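Sulfur oxidation protein soxB (Thermus thermophilus, PDB 2WDD) probably hydrolyses the sulfur-sulfur bond of a cysteine S-thiosulfonate to release sulfate in the Sox sulfur oxidation pathway, using a pair of manganese ions. Local coordinates at residues Thr376-Trp381 and Pro544-Lys549; Leu370-Asp375 and Tyr555-Val560; Val398-Ala403 and Ser467-Leu472; Met47-Leu52 and Tyr64-Ala69. One frame throughout, in Å; residues are numbered along the deposited sequence.

Interaction 1 of 4, residues Thr376-Trp381 and Pro544-Lys549; sequences TLYSTW and PEPNVK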
loop_
_atom_site.group_PDB
_atom_site.type_symbol
_atom_site.label_atom_id
_atom_site.label_comp_id
_atom_site.label_asym_id
_atom_site.label_seq_id
_atom_site.Cartn_x
_atom_site.Cartn_y
_atom_site.Cartn_z
ATOM N N THR A 376 1.706 -9.483 -8.643
ATOM C CA THR A 376 2.806 -8.926 -9.435
ATOM C C THR A 376 2.346 -8.536 -10.843
ATOM O O THR A 376 2.783 -7.517 -11.388
ATOM C CB THR A 376 3.948 -9.947 -9.559
ATOM O OG1 THR A 376 4.403 -10.308 -8.254
ATOM C CG2 THR A 376 5.122 -9.362 -10.375
ATOM N N LEU A 377 1.528 -9.389 -11.457
ATOM C CA LEU A 377 1.225 -9.266 -12.870
ATOM C C LEU A 377 -0.194 -9.064 -13.346
ATOM O O LEU A 377 -0.402 -8.510 -14.436
ATOM C CB LEU A 377 1.748 -10.522 -13.589
ATOM C CG LEU A 377 3.226 -10.848 -13.358
ATOM C CD1 LEU A 377 3.541 -12.213 -13.965
ATOM C CD2 LEU A 377 4.109 -9.762 -13.981
ATOM N N TYR A 378 -1.155 -9.638 -12.630
ATOM C CA TYR A 378 -2.509 -9.689 -13.146
ATOM C C TYR A 378 -3.534 -9.716 -12.022
ATOM O O TYR A 378 -3.311 -10.322 -10.985
ATOM C CB TYR A 378 -2.659 -10.976 -13.982
ATOM C CG TYR A 378 -4.094 -11.324 -14.316
ATOM C CD1 TYR A 378 -4.704 -10.811 -15.446
ATOM C CD2 TYR A 378 -4.835 -12.159 -13.487
ATOM C CE1 TYR A 378 -6.041 -11.076 -15.723
ATOM C CE2 TYR A 378 -6.180 -12.429 -13.750
ATOM C CZ TYR A 378 -6.764 -11.896 -14.881
ATOM O OH TYR A 378 -8.087 -12.160 -15.153
ATOM N N SER A 379 -4.673 -9.078 -12.247
ATOM C CA SER A 379 -5.750 -9.131 -11.265
ATOM C C SER A 379 -7.122 -9.101 -11.946
ATOM O O SER A 379 -7.269 -8.591 -13.053
ATOM C CB SER A 379 -5.639 -7.995 -10.249
ATOM O OG SER A 379 -6.215 -6.801 -10.773
ATOM N N THR A 380 -8.143 -9.624 -11.276
ATOM C CA THR A 380 -9.479 -9.591 -11.883
ATOM C C THR A 380 -10.058 -8.184 -11.872
ATOM O O THR A 380 -10.798 -7.818 -12.797
ATOM C CB THR A 380 -10.432 -10.582 -11.221
ATOM O OG1 THR A 380 -10.383 -10.382 -9.804
ATOM C CG2 THR A 380 -10.043 -12.017 -11.577
ATOM N N TRP A 381 -9.723 -7.385 -10.858
ATOM C CA TRP A 381 -10.192 -6.001 -10.847
ATOM C C TRP A 381 -9.610 -5.263 -12.054
ATOM O O TRP A 381 -10.332 -4.566 -12.763
ATOM C CB TRP A 381 -9.794 -5.256 -9.562
ATOM C CG TRP A 381 -9.992 -3.758 -9.721
ATOM C CD1 TRP A 381 -9.022 -2.824 -9.963
ATOM C CD2 TRP A 381 -11.249 -3.068 -9.851
ATOM N NE1 TRP A 381 -9.595 -1.585 -10.167
ATOM C CE2 TRP A 381 -10.959 -1.710 -10.097
ATOM C CE3 TRP A 381 -12.593 -3.460 -9.717
ATOM C CZ2 TRP A 381 -11.962 -0.742 -10.239
ATOM C CZ3 TRP A 381 -13.587 -2.499 -9.865
ATOM C CH2 TRP A 381 -13.266 -1.160 -10.127
ATOM N N PRO A 544 -10.700 -15.254 -13.597
ATOM C CA PRO A 544 -9.265 -15.049 -13.768
ATOM C C PRO A 544 -8.745 -15.734 -15.014
ATOM O O PRO A 544 -8.826 -16.956 -15.153
ATOM C CB PRO A 544 -8.646 -15.710 -12.520
ATOM C CG PRO A 544 -9.780 -16.064 -11.635
ATOM C CD PRO A 544 -11.005 -16.149 -12.473
ATOM N N GLU A 545 -8.196 -14.935 -15.914
ATOM C CA GLU A 545 -7.606 -15.465 -17.128
ATOM C C GLU A 545 -6.305 -14.712 -17.365
ATOM O O GLU A 545 -6.219 -13.788 -18.165
ATOM C CB GLU A 545 -8.581 -15.377 -18.298
ATOM C CG GLU A 545 -9.754 -16.345 -18.143
ATOM C CD GLU A 545 -10.676 -16.370 -19.346
ATOM O OE1 GLU A 545 -11.109 -15.286 -19.787
ATOM O OE2 GLU A 545 -10.997 -17.478 -19.826
ATOM N N PRO A 546 -5.281 -15.077 -16.594
ATOM C CA PRO A 546 -3.988 -14.388 -16.698
ATOM C C PRO A 546 -3.483 -14.318 -18.123
ATOM O O PRO A 546 -3.611 -15.268 -18.894
ATOM C CB PRO A 546 -3.046 -15.244 -15.848
ATOM C CG PRO A 546 -3.919 -16.084 -14.995
ATOM C CD PRO A 546 -5.224 -16.260 -15.718
ATOM N N ASN A 547 -2.873 -13.191 -18.455
ATOM C CA ASN A 547 -2.370 -12.976 -19.807
ATOM C C ASN A 547 -0.851 -13.080 -19.857
ATOM O O ASN A 547 -0.225 -12.647 -20.823
ATOM C CB ASN A 547 -2.778 -11.589 -20.280
ATOM C CG ASN A 547 -2.198 -10.491 -19.412
ATOM O OD1 ASN A 547 -2.082 -10.638 -18.185
ATOM N ND2 ASN A 547 -1.795 -9.391 -20.047
ATOM N N VAL A 548 -0.261 -13.648 -18.815
ATOM C CA VAL A 548 1.187 -13.781 -18.745
ATOM C C VAL A 548 1.601 -15.187 -18.346
ATOM O O VAL A 548 1.010 -15.784 -17.452
ATOM C CB VAL A 548 1.813 -12.747 -17.773
ATOM C CG1 VAL A 548 3.320 -12.653 -17.987
ATOM C CG2 VAL A 548 1.161 -11.380 -17.934
ATOM N N LYS A 549 2.635 -15.687 -19.005
ATOM C CA LYS A 549 3.219 -16.986 -18.693
ATOM C C LYS A 549 4.561 -16.663 -18.038
ATOM O O LYS A 549 5.342 -15.882 -18.585
ATOM C CB LYS A 549 3.429 -17.772 -19.990
ATOM C CG LYS A 549 4.308 -19.006 -19.871
ATOM C CD LYS A 549 4.218 -19.856 -21.138
ATOM C CE LYS A 549 5.593 -20.299 -21.623
ATOM N NZ LYS A 549 5.518 -21.093 -22.885
HETATM O O HOH W 1 -2.034 -8.450 -16.614
#
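Y378 lies along the chain of P544, E545 and P546, and its ring and hydroxyl are used in different ways. Y378 CG stands anti to the backbone N (chi1 167°), which carries the ring across to the other segment. There P546 CA sits over the centre of one face, 3.8 Å from the centroid of the Y378 ring, a CH-pi contact only 7° off the normal. The proline ring fixes phi, holding the chain extended with CA presented to that face. At the far end the hydroxyl accepts a nearly straight bond from the backbone, E545 N to Y378 OH 2.9 Å at 170°, and it is also bonded to Q383. P544 CA approaches at the ring edge, while T380 CG2 packs 3.8 Å from P544 CA. At the other end, in the conformer described, L377 CD1 meets V548 CG1 at 4.1 Å. Between the two ends a water donates to both L377 O and N547 OD1; N547 ND2 is held by L472 O. Y378 and T380 flank S379, the N-cap of helix 380-392, and the contact joins the start of this helix, in the 5'-nucleotidase-type C-terminal domain, to the chain entering strand 548-550.

Interaction 2 of 4, residues Leu370-Asp375 and Tyr555-Val560; sequences LLYKRD and YRLPEV
Y555 and D375 approach from opposite directions, the phenol oxygen arriving above the carboxylate plane. The phenol donates to the carboxylate, Y555 OH to D375 OD2 2.6 Å, with OD2 met from 56° out of its plane; ring and carboxylate planes stand 82° apart. Nearer the other end, Y372 CE2 reaches P558 CG at 3.5 Å. Y372 CG lies between the backbone N and carbonyl carbon (chi1 60°), which turns the ring toward this proline. Tyrosine suits the place, offering carbons to the apolar proline ring and a hydroxyl to water. L557 CD2 touches that hydroxyl. L370 CB packs on V560 CB at 3.7 Å, and L370 N donates to V560 O at 2.9 Å. A water joins the two phenols, 2.6 Å from Y372 OH and 2.7 Å from Y555 OH. In the second shell, N51 ND2 binds D375 OD1, while L377 N and Y378 N both donate to OD2. With the phenol, three donors therefore converge on one carboxylate oxygen, which probably stabilises the anionic form of this buried aspartate.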
loop_
_atom_site.group_PDB
_atom_site.type_symbol
_atom_site.label_atom_id
_atom_site.label_comp_id
_atom_site.label_asym_id
_atom_site.label_seq_id
_atom_site.Cartn_x
_atom_site.Cartn_y
_atom_site.Cartn_z
ATOM N N LEU A 370 -15.018 -13.029 -7.392
ATOM C CA LEU A 370 -14.038 -12.251 -6.641
ATOM C C LEU A 370 -13.276 -11.257 -7.496
ATOM O O LEU A 370 -12.641 -11.643 -8.476
ATOM C CB LEU A 370 -13.005 -13.210 -6.052
ATOM C CG LEU A 370 -12.002 -12.589 -5.071
ATOM C CD1 LEU A 370 -12.715 -12.144 -3.808
ATOM C CD2 LEU A 370 -10.892 -13.610 -4.760
ATOM N N LEU A 371 -13.290 -9.993 -7.086
ATOM C CA LEU A 371 -12.511 -8.953 -7.759
ATOM C C LEU A 371 -11.389 -8.558 -6.789
ATOM O O LEU A 371 -11.647 -8.035 -5.702
ATOM C CB LEU A 371 -13.379 -7.726 -8.078
ATOM C CG LEU A 371 -14.465 -7.972 -9.127
ATOM C CD1 LEU A 371 -15.364 -6.737 -9.271
ATOM C CD2 LEU A 371 -13.799 -8.320 -10.483
ATOM N N TYR A 372 -10.153 -8.878 -7.161
ATOM C CA TYR A 372 -8.999 -8.546 -6.323
ATOM C C TYR A 372 -8.045 -7.697 -7.154
ATOM O O TYR A 372 -8.079 -7.730 -8.387
ATOM C CB TYR A 372 -8.292 -9.808 -5.796
ATOM C CG TYR A 372 -7.755 -10.724 -6.877
ATOM C CD1 TYR A 372 -6.436 -10.623 -7.310
ATOM C CD2 TYR A 372 -8.567 -11.688 -7.473
ATOM C CE1 TYR A 372 -5.924 -11.490 -8.267
ATOM C CE2 TYR A 372 -8.075 -12.536 -8.443
ATOM C CZ TYR A 372 -6.760 -12.416 -8.864
ATOM O OH TYR A 372 -6.255 -13.265 -9.823
ATOM N N LYS A 373 -7.199 -6.942 -6.463
ATOM C CA LYS A 373 -6.284 -6.013 -7.105
ATOM C C LYS A 373 -4.804 -6.368 -7.037
ATOM O O LYS A 373 -4.071 -6.188 -8.007
ATOM C CB LYS A 373 -6.457 -4.625 -6.465
ATOM C CG LYS A 373 -5.367 -3.619 -6.845
ATOM C CD LYS A 373 -5.639 -3.049 -8.235
ATOM C CE LYS A 373 -4.500 -2.151 -8.732
ATOM N NZ LYS A 373 -4.967 -1.327 -9.893
ATOM N N ARG A 374 -4.342 -6.829 -5.880
ATOM C CA ARG A 374 -2.919 -7.081 -5.696
ATOM C C ARG A 374 -2.369 -8.343 -6.338
ATOM O O ARG A 374 -2.956 -9.416 -6.214
ATOM C CB ARG A 374 -2.549 -7.030 -4.214
ATOM C CG ARG A 374 -2.741 -5.661 -3.574
ATOM C CD ARG A 374 -1.529 -5.275 -2.741
ATOM N NE ARG A 374 -0.280 -5.547 -3.447
ATOM C CZ ARG A 374 0.809 -6.049 -2.873
ATOM N NH1 ARG A 374 1.899 -6.259 -3.595
ATOM N NH2 ARG A 374 0.819 -6.317 -1.575
ATOM N N ASP A 375 -1.228 -8.190 -7.013
ATOM C CA ASP A 375 -0.526 -9.293 -7.664
ATOM C C ASP A 375 0.659 -8.703 -8.418
ATOM O O ASP A 375 0.601 -7.561 -8.863
ATOM C CB ASP A 375 -1.426 -10.027 -8.667
ATOM C CG ASP A 375 -0.763 -11.284 -9.225
ATOM O OD1 ASP A 375 -0.601 -12.228 -8.428
ATOM O OD2 ASP A 375 -0.331 -11.310 -10.408
ATOM N N TYR A 555 2.475 -19.851 -11.684
ATOM C CA TYR A 555 1.654 -18.663 -11.518
ATOM C C TYR A 555 0.374 -19.077 -10.799
ATOM O O TYR A 555 -0.332 -19.976 -11.254
ATOM C CB TYR A 555 1.347 -18.010 -12.866
ATOM C CG TYR A 555 0.610 -16.723 -12.678
ATOM C CD1 TYR A 555 1.286 -15.581 -12.257
ATOM C CD2 TYR A 555 -0.777 -16.698 -12.678
ATOM C CE1 TYR A 555 0.593 -14.403 -11.971
ATOM C CE2 TYR A 555 -1.479 -15.529 -12.393
ATOM C CZ TYR A 555 -0.778 -14.388 -12.024
ATOM O OH TYR A 555 -1.460 -13.235 -11.690
ATOM N N ARG A 556 0.109 -18.469 -9.648
ATOM C CA ARG A 556 -1.032 -18.888 -8.833
ATOM C C ARG A 556 -2.259 -18.006 -8.956
ATOM O O ARG A 556 -2.150 -16.800 -9.143
ATOM C CB ARG A 556 -0.637 -18.985 -7.353
ATOM C CG ARG A 556 0.545 -19.912 -7.087
ATOM C CD ARG A 556 0.153 -21.357 -7.375
ATOM N NE ARG A 556 -1.004 -21.751 -6.579
ATOM C CZ ARG A 556 -0.934 -22.154 -5.314
ATOM N NH1 ARG A 556 0.245 -22.253 -4.708
ATOM N NH2 ARG A 556 -2.041 -22.464 -4.650
ATOM N N LEU A 557 -3.423 -18.616 -8.747
ATOM C CA LEU A 557 -4.683 -17.897 -8.744
ATOM C C LEU A 557 -5.491 -18.271 -7.513
ATOM O O LEU A 557 -5.454 -19.409 -7.036
ATOM C CB LEU A 557 -5.511 -18.244 -9.973
ATOM C CG LEU A 557 -5.001 -17.717 -11.312
ATOM C CD1 LEU A 557 -5.827 -18.352 -12.434
ATOM C CD2 LEU A 557 -5.106 -16.193 -11.373
ATOM N N PRO A 558 -6.299 -17.333 -7.029
ATOM C CA PRO A 558 -7.146 -17.665 -5.884
ATOM C C PRO A 558 -8.433 -18.328 -6.362
ATOM O O PRO A 558 -8.695 -18.402 -7.559
ATOM C CB PRO A 558 -7.513 -16.281 -5.332
ATOM C CG PRO A 558 -7.587 -15.431 -6.584
ATOM C CD PRO A 558 -6.445 -15.924 -7.447
ATOM N N GLU A 559 -9.245 -18.785 -5.413
ATOM C CA GLU A 559 -10.560 -19.346 -5.717
ATOM C C GLU A 559 -11.489 -18.138 -5.778
ATOM O O GLU A 559 -11.580 -17.372 -4.818
ATOM C CB GLU A 559 -11.014 -20.289 -4.600
ATOM C CG GLU A 559 -12.481 -20.673 -4.675
ATOM C CD GLU A 559 -12.821 -21.417 -5.949
ATOM O OE1 GLU A 559 -12.185 -22.461 -6.213
ATOM O OE2 GLU A 559 -13.718 -20.959 -6.688
ATOM N N VAL A 560 -12.119 -17.924 -6.925
ATOM C CA VAL A 560 -12.965 -16.756 -7.110
ATOM C C VAL A 560 -14.461 -16.906 -6.892
ATOM O O VAL A 560 -15.204 -15.953 -7.117
ATOM C CB VAL A 560 -12.664 -16.055 -8.440
ATOM C CG1 VAL A 560 -11.170 -15.747 -8.553
ATOM C CG2 VAL A 560 -13.130 -16.912 -9.600
HETATM O O HOH W 2 -3.646 -12.917 -10.089
#

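Interaction 3 of 4, residues Val398-Ala403 and Ser467-Leu472; sequences VVFSPA and SRVFGL
V469 and F400 make the dense side of this antiparallel strand pair. V469 CG1 wedges between V398 CB, at 3.8 Å, and the F400 ring, whose centroid it overlies at 3.9 Å in a CH-pi contact; V469 CG2 adds to the ring contact, 3.5 Å from F400 CD1. Beta-branched valine suits an extended strand. Backbone bonds tie V399 to F470 and S401 to R468, the straightest being S401 N to R468 O (172°). In the conformer described, S467 OG also donates to S401 O, from above the carbonyl plane. On the other face R468 is firmly held: bent at chi2 (80°), it lays one guanidinium face over A403 and pairs with D382. The V399/F470 end is looser, the side chains approaching closely only at CB (4.2 Å), and the partly exposed F470 ring leads away toward E387 and K390. G471 is third in the type II turn V469-L472; a CB there would jam against the preceding carbonyl. This is an antiparallel ladder of the mixed sheet in the 5'-nucleotidase-type C-terminal domain.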
loop_
_atom_site.group_PDB
_atom_site.type_symbol
_atom_site.label_atom_id
_atom_site.label_comp_id
_atom_site.label_asym_id
_atom_site.label_seq_id
_atom_site.Cartn_x
_atom_site.Cartn_y
_atom_site.Cartn_z
ATOM N N VAL A 398 -5.041 -1.674 -26.328
ATOM C CA VAL A 398 -4.379 -2.086 -25.093
ATOM C C VAL A 398 -4.714 -1.085 -23.990
ATOM O O VAL A 398 -4.665 0.124 -24.204
ATOM C CB VAL A 398 -2.855 -2.215 -25.283
ATOM C CG1 VAL A 398 -2.516 -3.453 -26.112
ATOM C CG2 VAL A 398 -2.273 -0.952 -25.915
ATOM N N VAL A 399 -5.043 -1.588 -22.803
ATOM C CA VAL A 399 -5.339 -0.717 -21.666
ATOM C C VAL A 399 -4.293 -0.971 -20.589
ATOM O O VAL A 399 -4.207 -2.093 -20.080
ATOM C CB VAL A 399 -6.738 -0.981 -21.089
ATOM C CG1 VAL A 399 -7.017 -0.050 -19.910
ATOM C CG2 VAL A 399 -7.829 -0.872 -22.181
ATOM N N PHE A 400 -3.527 0.064 -20.235
ATOM C CA PHE A 400 -2.505 -0.060 -19.194
ATOM C C PHE A 400 -3.076 0.405 -17.863
ATOM O O PHE A 400 -3.401 1.582 -17.700
ATOM C CB PHE A 400 -1.281 0.815 -19.528
ATOM C CG PHE A 400 -0.498 0.341 -20.714
ATOM C CD1 PHE A 400 0.697 -0.344 -20.541
ATOM C CD2 PHE A 400 -0.923 0.620 -22.006
ATOM C CE1 PHE A 400 1.450 -0.756 -21.627
ATOM C CE2 PHE A 400 -0.175 0.200 -23.102
ATOM C CZ PHE A 400 1.003 -0.506 -22.912
ATOM N N SER A 401 -3.180 -0.521 -16.911
ATOM C CA SER A 401 -3.697 -0.209 -15.579
ATOM C C SER A 401 -2.538 -0.144 -14.605
ATOM O O SER A 401 -1.624 -0.972 -14.657
ATOM C CB SER A 401 -4.685 -1.291 -15.123
ATOM O OG SER A 401 -5.920 -1.189 -15.815
ATOM N N PRO A 402 -2.566 0.840 -13.696
ATOM C CA PRO A 402 -1.484 1.042 -12.727
ATOM C C PRO A 402 -1.496 -0.031 -11.646
ATOM O O PRO A 402 -2.522 -0.281 -10.994
ATOM C CB PRO A 402 -1.812 2.414 -12.128
ATOM C CG PRO A 402 -3.323 2.496 -12.203
ATOM C CD PRO A 402 -3.703 1.755 -13.476
ATOM N N ALA A 403 -0.329 -0.624 -11.423
ATOM C CA ALA A 403 -0.189 -1.689 -10.450
ATOM C C ALA A 403 0.070 -1.178 -9.041
ATOM O O ALA A 403 1.025 -1.600 -8.390
ATOM C CB ALA A 403 0.909 -2.649 -10.881
ATOM N N SER A 467 2.546 -3.085 -14.412
ATOM C CA SER A 467 1.341 -2.574 -15.059
ATOM C C SER A 467 0.600 -3.726 -15.735
ATOM O O SER A 467 1.230 -4.606 -16.340
ATOM C CB SER A 467 1.744 -1.548 -16.126
ATOM O OG SER A 467 0.617 -1.066 -16.839
ATOM N N ARG A 468 -0.727 -3.713 -15.636
ATOM C CA ARG A 468 -1.554 -4.745 -16.256
ATOM C C ARG A 468 -2.004 -4.225 -17.607
ATOM O O ARG A 468 -2.515 -3.116 -17.701
ATOM C CB ARG A 468 -2.768 -5.060 -15.383
ATOM C CG ARG A 468 -2.406 -5.641 -14.017
ATOM C CD ARG A 468 -1.964 -4.567 -13.003
ATOM N NE ARG A 468 -2.209 -5.060 -11.654
ATOM C CZ ARG A 468 -1.368 -5.818 -10.949
ATOM N NH1 ARG A 468 -0.138 -6.075 -11.396
ATOM N NH2 ARG A 468 -1.758 -6.276 -9.767
ATOM N N VAL A 469 -1.771 -5.005 -18.656
ATOM C CA VAL A 469 -2.097 -4.563 -20.004
ATOM C C VAL A 469 -3.166 -5.429 -20.637
ATOM O O VAL A 469 -2.894 -6.517 -21.143
ATOM C CB VAL A 469 -0.854 -4.467 -20.899
ATOM C CG1 VAL A 469 -1.189 -3.647 -22.140
ATOM C CG2 VAL A 469 0.315 -3.841 -20.130
ATOM N N PHE A 470 -4.395 -4.953 -20.555
ATOM C CA PHE A 470 -5.511 -5.698 -21.113
ATOM C C PHE A 470 -5.482 -5.545 -22.624
ATOM O O PHE A 470 -5.379 -4.425 -23.133
ATOM C CB PHE A 470 -6.824 -5.168 -20.559
ATOM C CG PHE A 470 -8.012 -5.984 -20.959
ATOM C CD1 PHE A 470 -8.118 -7.318 -20.584
ATOM C CD2 PHE A 470 -9.015 -5.423 -21.723
ATOM C CE1 PHE A 470 -9.202 -8.074 -20.979
ATOM C CE2 PHE A 470 -10.114 -6.181 -22.111
ATOM C CZ PHE A 470 -10.204 -7.497 -21.742
ATOM N N GLY A 471 -5.558 -6.666 -23.339
ATOM C CA GLY A 471 -5.500 -6.668 -24.795
ATOM C C GLY A 471 -4.194 -7.246 -25.310
ATOM O O GLY A 471 -4.001 -7.433 -26.511
ATOM N N LEU A 472 -3.295 -7.545 -24.387
ATOM C CA LEU A 472 -1.990 -8.076 -24.721
ATOM C C LEU A 472 -1.718 -9.340 -23.903
ATOM O O LEU A 472 -2.323 -9.557 -22.842
ATOM C CB LEU A 472 -0.954 -6.979 -24.387
ATOM C CG LEU A 472 0.540 -7.223 -24.256
ATOM C CD1 LEU A 472 1.264 -5.907 -24.508
ATOM C CD2 LEU A 472 0.849 -7.748 -22.871
#

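Interaction 4 of 4, residues Met47-Leu52 and Tyr64-Ala69; sequences MEPPNL and YLTGEA
Y64 opens the contact by bringing its ring edge to the backbone of L52, with Y64 CD1 3.8 Å from L52 O and the oxygen near the ring plane. L65 turns its side chain away, leaving L65 O 3.7 Å from L52 CD1. T66 fills the centre. Its methyl CG2 stands anti to the carbonyl carbon, pressed against L52 CG at a tight 3.5 Å and lying 3.4 Å from P49 O. A water bonded to T66 OG1 donates weakly to P50 O. Threonine suits this place because one branch is greasy and the other polar. G67 takes phi 51° and psi -135°, and a CB there would be crowded by E68 OE1; its N donates to a second water, which in turn donates to P49 O. The side chain of P49 is about 7 Å from that of the manganese ligand H288, and N51 binds D375. Residues 64-67 thus lead into helix 67-74 while packing on the loop that follows strand 29-34, with L65 folded onto I70, Y73 and Y74 of that helix.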
loop_
_atom_site.group_PDB
_atom_site.type_symbol
_atom_site.label_atom_id
_atom_site.label_comp_id
_atom_site.label_asym_id
_atom_site.label_seq_id
_atom_site.Cartn_x
_atom_site.Cartn_y
_atom_site.Cartn_z
ATOM N N MET A 47 -7.680 -8.850 0.118
ATOM C CA MET A 47 -6.927 -10.082 -0.051
ATOM C C MET A 47 -5.473 -9.805 -0.402
ATOM O O MET A 47 -5.177 -8.934 -1.224
ATOM C CB MET A 47 -7.556 -10.912 -1.172
ATOM C CG MET A 47 -6.940 -12.294 -1.323
ATOM S SD MET A 47 -7.651 -13.188 -2.718
ATOM C CE MET A 47 -6.571 -12.579 -4.006
ATOM N N GLU A 48 -4.570 -10.591 0.180
ATOM C CA GLU A 48 -3.162 -10.485 -0.166
ATOM C C GLU A 48 -2.939 -11.015 -1.579
ATOM O O GLU A 48 -3.762 -11.752 -2.127
ATOM C CB GLU A 48 -2.291 -11.247 0.838
ATOM C CG GLU A 48 -2.364 -10.638 2.235
ATOM C CD GLU A 48 -1.822 -9.215 2.280
ATOM O OE1 GLU A 48 -0.721 -8.967 1.745
ATOM O OE2 GLU A 48 -2.523 -8.330 2.808
ATOM N N PRO A 49 -1.807 -10.646 -2.192
ATOM C CA PRO A 49 -1.550 -11.054 -3.574
ATOM C C PRO A 49 -1.368 -12.544 -3.746
ATOM O O PRO A 49 -0.703 -13.192 -2.938
ATOM C CB PRO A 49 -0.224 -10.364 -3.914
ATOM C CG PRO A 49 0.410 -10.033 -2.591
ATOM C CD PRO A 49 -0.765 -9.748 -1.667
ATOM N N PRO A 50 -1.863 -13.088 -4.855
ATOM C CA PRO A 50 -1.611 -14.507 -5.113
ATOM C C PRO A 50 -0.151 -14.730 -5.553
ATOM O O PRO A 50 0.373 -15.841 -5.416
ATOM C CB PRO A 50 -2.585 -14.857 -6.250
ATOM C CG PRO A 50 -3.550 -13.729 -6.330
ATOM C CD PRO A 50 -2.912 -12.517 -5.715
ATOM N N ASN A 51 0.507 -13.687 -6.073
ATOM C CA ASN A 51 1.905 -13.832 -6.496
ATOM C C ASN A 51 2.709 -12.604 -6.138
ATOM O O ASN A 51 2.224 -11.470 -6.285
ATOM C CB ASN A 51 2.033 -14.015 -8.012
ATOM C CG ASN A 51 1.221 -15.175 -8.529
ATOM O OD1 ASN A 51 1.705 -16.311 -8.599
ATOM N ND2 ASN A 51 -0.027 -14.898 -8.897
ATOM N N LEU A 52 3.933 -12.858 -5.679
ATOM C CA LEU A 52 4.934 -11.818 -5.425
ATOM C C LEU A 52 6.204 -12.389 -6.055
ATOM O O LEU A 52 7.049 -12.983 -5.382
ATOM C CB LEU A 52 5.119 -11.534 -3.938
ATOM C CG LEU A 52 3.996 -10.730 -3.272
ATOM C CD1 LEU A 52 4.226 -10.686 -1.754
ATOM C CD2 LEU A 52 3.977 -9.307 -3.850
ATOM N N TYR A 64 8.253 -11.309 -0.288
ATOM C CA TYR A 64 8.069 -12.156 -1.462
ATOM C C TYR A 64 7.371 -13.478 -1.131
ATOM O O TYR A 64 7.419 -14.422 -1.924
ATOM C CB TYR A 64 9.417 -12.436 -2.130
ATOM C CG TYR A 64 10.082 -11.185 -2.683
ATOM C CD1 TYR A 64 9.646 -10.616 -3.873
ATOM C CD2 TYR A 64 11.088 -10.539 -1.977
ATOM C CE1 TYR A 64 10.240 -9.467 -4.375
ATOM C CE2 TYR A 64 11.698 -9.401 -2.480
ATOM C CZ TYR A 64 11.257 -8.868 -3.671
ATOM O OH TYR A 64 11.855 -7.728 -4.160
ATOM N N LEU A 65 6.701 -13.523 0.018
ATOM C CA LEU A 65 5.994 -14.725 0.447
ATOM C C LEU A 65 4.497 -14.556 0.218
ATOM O O LEU A 65 3.922 -13.522 0.564
ATOM C CB LEU A 65 6.260 -15.004 1.935
ATOM C CG LEU A 65 7.730 -15.145 2.318
ATOM C CD1 LEU A 65 7.862 -15.058 3.834
ATOM C CD2 LEU A 65 8.281 -16.465 1.809
ATOM N N THR A 66 3.870 -15.599 -0.313
ATOM C CA THR A 66 2.436 -15.598 -0.563
ATOM C C THR A 66 1.881 -17.006 -0.331
ATOM O O THR A 66 2.631 -17.963 -0.090
ATOM C CB THR A 66 2.135 -15.219 -2.029
ATOM O OG1 THR A 66 2.781 -16.171 -2.894
ATOM C CG2 THR A 66 2.597 -13.787 -2.349
ATOM N N GLY A 67 0.562 -17.119 -0.425
ATOM C CA GLY A 67 -0.116 -18.404 -0.422
ATOM C C GLY A 67 0.256 -19.333 0.716
ATOM O O GLY A 67 0.285 -18.929 1.875
ATOM N N GLU A 68 0.485 -20.605 0.397
ATOM C CA GLU A 68 0.787 -21.569 1.448
ATOM C C GLU A 68 2.143 -21.292 2.082
ATOM O O GLU A 68 2.356 -21.527 3.286
ATOM C CB GLU A 68 0.727 -22.993 0.895
ATOM C CG GLU A 68 -0.594 -23.320 0.203
ATOM C CD GLU A 68 -0.639 -22.987 -1.293
ATOM O OE1 GLU A 68 0.245 -22.263 -1.809
ATOM O OE2 GLU A 68 -1.626 -23.407 -1.953
ATOM N N ALA A 69 3.073 -20.827 1.257
ATOM C CA ALA A 69 4.435 -20.566 1.710
ATOM C C ALA A 69 4.503 -19.558 2.850
ATOM O O ALA A 69 5.284 -19.726 3.773
ATOM C CB ALA A 69 5.316 -20.115 0.541
HETATM O O HOH W 3 -0.831 -14.433 -0.444
HETATM O O HOH W 4 1.486 -18.524 -3.749
#

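How the interactions relate
Interaction 3 is the most buried contact and the one built from regular strands, joined by a ladder of backbone bonds with an apolar face. Interactions 1, 2 and 4 are partly buried and join mostly irregular chain, so side chains and bridging waters do more of the work: a tyrosine on a proline in interaction 1, a phenol-carboxylate pair in interaction 2, and van der Waals contact with water bridges in interaction 4. Interactions 1 and 2 share one continuous run, 370-381, clasped by two parts of the C-terminal tail. D375 and N51 join interactions 2 and 4. R468 ties interaction 3 to 2 and, weakly, to 1, which N547 and L472 also join to 3; interactions 3 and 4 do not touch.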